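Local structure of ecdysteroid-phosphate phosphatase (Bombyx mori, 3C7T) at residues Arg168-Met173 with Leu203-Asp208. The protein removes phosphate from inactive ecdysteroid phosphates such as ecdysone 22-phosphate to release the active hormones, and also acts as a protein tyrosine phosphatase. Numbering follows the deposited sequence.
Sequences RGEVAM and LHRLRD
Glu-170, in the middle of helix 162-179, faces Arg-205, where helix 193-204 gives way to a type I turn from His-204 to Arg-207, closed by Arg-207 N on His-204 O at 3.1 Å. Both helices belong to the histidine phosphatase (phosphoglycerate mutase-like) fold, and this surface contact joins helix 162-179 to the turn at the end of helix 193-204, away from the tungstate pocket. A glutamate and an arginine suit this partly exposed place, because their long aliphatic stems carry opposite charges from one backbone towards the other. Glu-170 has an extended chain, with CG anti to the backbone N (chi1 -178°), and crosses the Arg-205 chain at about a right angle. Its OE1 comes up against the aliphatic part of the arginine, 3.1 Å from CD of Arg-205. The salt bridge is long and purely electrostatic: no N-H is directed at the oxygen, which sits well out of the guanidinium plane. Each group has firmer hydrogen bonds: OE1 with the hydroxyl of Tyr-216, and the arginine's NH1 and NH2 to the carbonyl oxygens of Gly-201 and Gln-214. The Tyr-216 ring also makes a cation-pi contact with Arg-205. Tyr-216 thus touches both charged residues; OE1 of Glu-170 lies 3.8 Å from NE of Arg-205.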
loop_
_atom_site.group_PDB
_atom_site.type_symbol
_atom_site.label_atom_id
_atom_site.label_comp_id
_atom_site.label_asym_id
_atom_site.label_seq_id
_atom_site.Cartn_x
_atom_site.Cartn_y
_atom_site.Cartn_z
ATOM N N ARG A 168 -32.658 -9.034 0.217
ATOM C CA ARG A 168 -31.533 -9.940 0.442
ATOM C C ARG A 168 -30.617 -9.393 1.530
ATOM O O ARG A 168 -30.357 -10.045 2.539
ATOM C CB ARG A 168 -30.658 -9.998 -0.823
ATOM C CG ARG A 168 -31.025 -10.989 -1.874
ATOM C CD ARG A 168 -29.786 -11.585 -2.502
ATOM N NE ARG A 168 -29.213 -10.785 -3.582
ATOM C CZ ARG A 168 -28.032 -10.162 -3.533
ATOM N NH1 ARG A 168 -27.279 -10.209 -2.440
ATOM N NH2 ARG A 168 -27.601 -9.489 -4.588
ATOM N N GLY A 169 -30.095 -8.191 1.287
ATOM C CA GLY A 169 -29.106 -7.584 2.184
ATOM C C GLY A 169 -29.641 -7.368 3.586
ATOM O O GLY A 169 -28.954 -7.640 4.583
ATOM N N GLU A 170 -30.871 -6.858 3.649
ATOM C CA GLU A 170 -31.537 -6.567 4.907
ATOM C C GLU A 170 -31.816 -7.845 5.701
ATOM O O GLU A 170 -31.592 -7.875 6.905
ATOM C CB GLU A 170 -32.837 -5.806 4.634
ATOM C CG GLU A 170 -33.612 -5.398 5.892
ATOM C CD GLU A 170 -34.923 -4.733 5.536
ATOM O OE1 GLU A 170 -34.888 -3.603 5.018
ATOM O OE2 GLU A 170 -35.986 -5.344 5.773
ATOM N N VAL A 171 -32.292 -8.893 5.030
ATOM C CA VAL A 171 -32.531 -10.193 5.683
ATOM C C VAL A 171 -31.247 -10.685 6.345
ATOM O O VAL A 171 -31.260 -11.032 7.527
ATOM C CB VAL A 171 -33.110 -11.252 4.690
ATOM C CG1 VAL A 171 -32.958 -12.676 5.207
ATOM C CG2 VAL A 171 -34.564 -10.969 4.418
ATOM N N ALA A 172 -30.137 -10.669 5.597
ATOM C CA ALA A 172 -28.863 -11.176 6.112
ATOM C C ALA A 172 -28.334 -10.310 7.253
ATOM O O ALA A 172 -27.915 -10.833 8.281
ATOM C CB ALA A 172 -27.828 -11.291 4.988
ATOM N N MET A 173 -28.379 -8.991 7.083
ATOM C CA MET A 173 -27.817 -8.073 8.072
ATOM C C MET A 173 -28.631 -8.016 9.357
ATOM O O MET A 173 -28.063 -7.966 10.449
ATOM C CB MET A 173 -27.664 -6.680 7.490
ATOM C CG MET A 173 -26.502 -6.566 6.506
ATOM S SD MET A 173 -26.395 -4.908 5.795
ATOM C CE MET A 173 -24.781 -4.970 4.991
ATOM N N LEU A 203 -30.205 -1.460 9.979
ATOM C CA LEU A 203 -30.173 -1.238 11.429
ATOM C C LEU A 203 -31.138 -0.155 11.906
ATOM O O LEU A 203 -31.728 -0.278 12.986
ATOM C CB LEU A 203 -28.742 -1.003 11.929
ATOM C CG LEU A 203 -27.956 -2.304 12.169
ATOM C CD1 LEU A 203 -27.698 -3.068 10.880
ATOM C CD2 LEU A 203 -26.641 -2.024 12.866
ATOM N N HIS A 204 -31.324 0.882 11.094
ATOM C CA HIS A 204 -32.389 1.851 11.350
ATOM C C HIS A 204 -33.777 1.196 11.296
ATOM O O HIS A 204 -34.665 1.544 12.087
ATOM C CB HIS A 204 -32.293 3.053 10.404
ATOM C CG HIS A 204 -31.255 4.053 10.818
ATOM N ND1 HIS A 204 -30.770 5.025 9.967
ATOM C CD2 HIS A 204 -30.590 4.212 11.986
ATOM C CE1 HIS A 204 -29.870 5.754 10.603
ATOM N NE2 HIS A 204 -29.735 5.275 11.826
ATOM N N ARG A 205 -33.947 0.225 10.399
ATOM C CA ARG A 205 -35.203 -0.529 10.320
ATOM C C ARG A 205 -35.427 -1.475 11.509
ATOM O O ARG A 205 -36.547 -1.963 11.714
ATOM C CB ARG A 205 -35.318 -1.262 8.980
ATOM C CG ARG A 205 -35.783 -0.338 7.866
ATOM C CD ARG A 205 -35.605 -0.940 6.495
ATOM N NE ARG A 205 -35.939 0.007 5.417
ATOM C CZ ARG A 205 -35.193 1.048 5.051
ATOM N NH1 ARG A 205 -34.048 1.321 5.678
ATOM N NH2 ARG A 205 -35.598 1.827 4.062
ATOM N N LEU A 206 -34.377 -1.733 12.288
ATOM C CA LEU A 206 -34.505 -2.516 13.520
ATOM C C LEU A 206 -34.964 -1.655 14.695
ATOM O O LEU A 206 -35.350 -2.179 15.743
ATOM C CB LEU A 206 -33.206 -3.256 13.861
ATOM C CG LEU A 206 -32.820 -4.448 12.976
ATOM C CD1 LEU A 206 -31.427 -4.957 13.325
ATOM C CD2 LEU A 206 -33.832 -5.575 13.081
ATOM N N ARG A 207 -34.925 -0.337 14.515
ATOM C CA ARG A 207 -35.455 0.592 15.505
ATOM C C ARG A 207 -36.956 0.763 15.329
ATOM O O ARG A 207 -37.503 0.575 14.238
ATOM C CB ARG A 207 -34.783 1.960 15.404
ATOM C CG ARG A 207 -33.335 2.013 15.878
ATOM C CD ARG A 207 -32.704 3.347 15.496
ATOM N NE ARG A 207 -33.238 4.454 16.285
ATOM C CZ ARG A 207 -32.518 5.242 17.083
ATOM N NH1 ARG A 207 -31.200 5.084 17.198
ATOM N NH2 ARG A 207 -33.119 6.213 17.758
ATOM N N ASP A 208 -37.618 1.129 16.417
ATOM C CA ASP A 208 -39.040 1.431 16.388
ATOM C C ASP A 208 -39.259 2.928 16.571
ATOM O O ASP A 208 -40.349 3.441 16.324
ATOM C CB ASP A 208 -39.760 0.617 17.461
ATOM C CG ASP A 208 -39.931 -0.844 17.064
ATOM O OD1 ASP A 208 -40.281 -1.092 15.893
ATOM O OD2 ASP A 208 -39.717 -1.739 17.912
#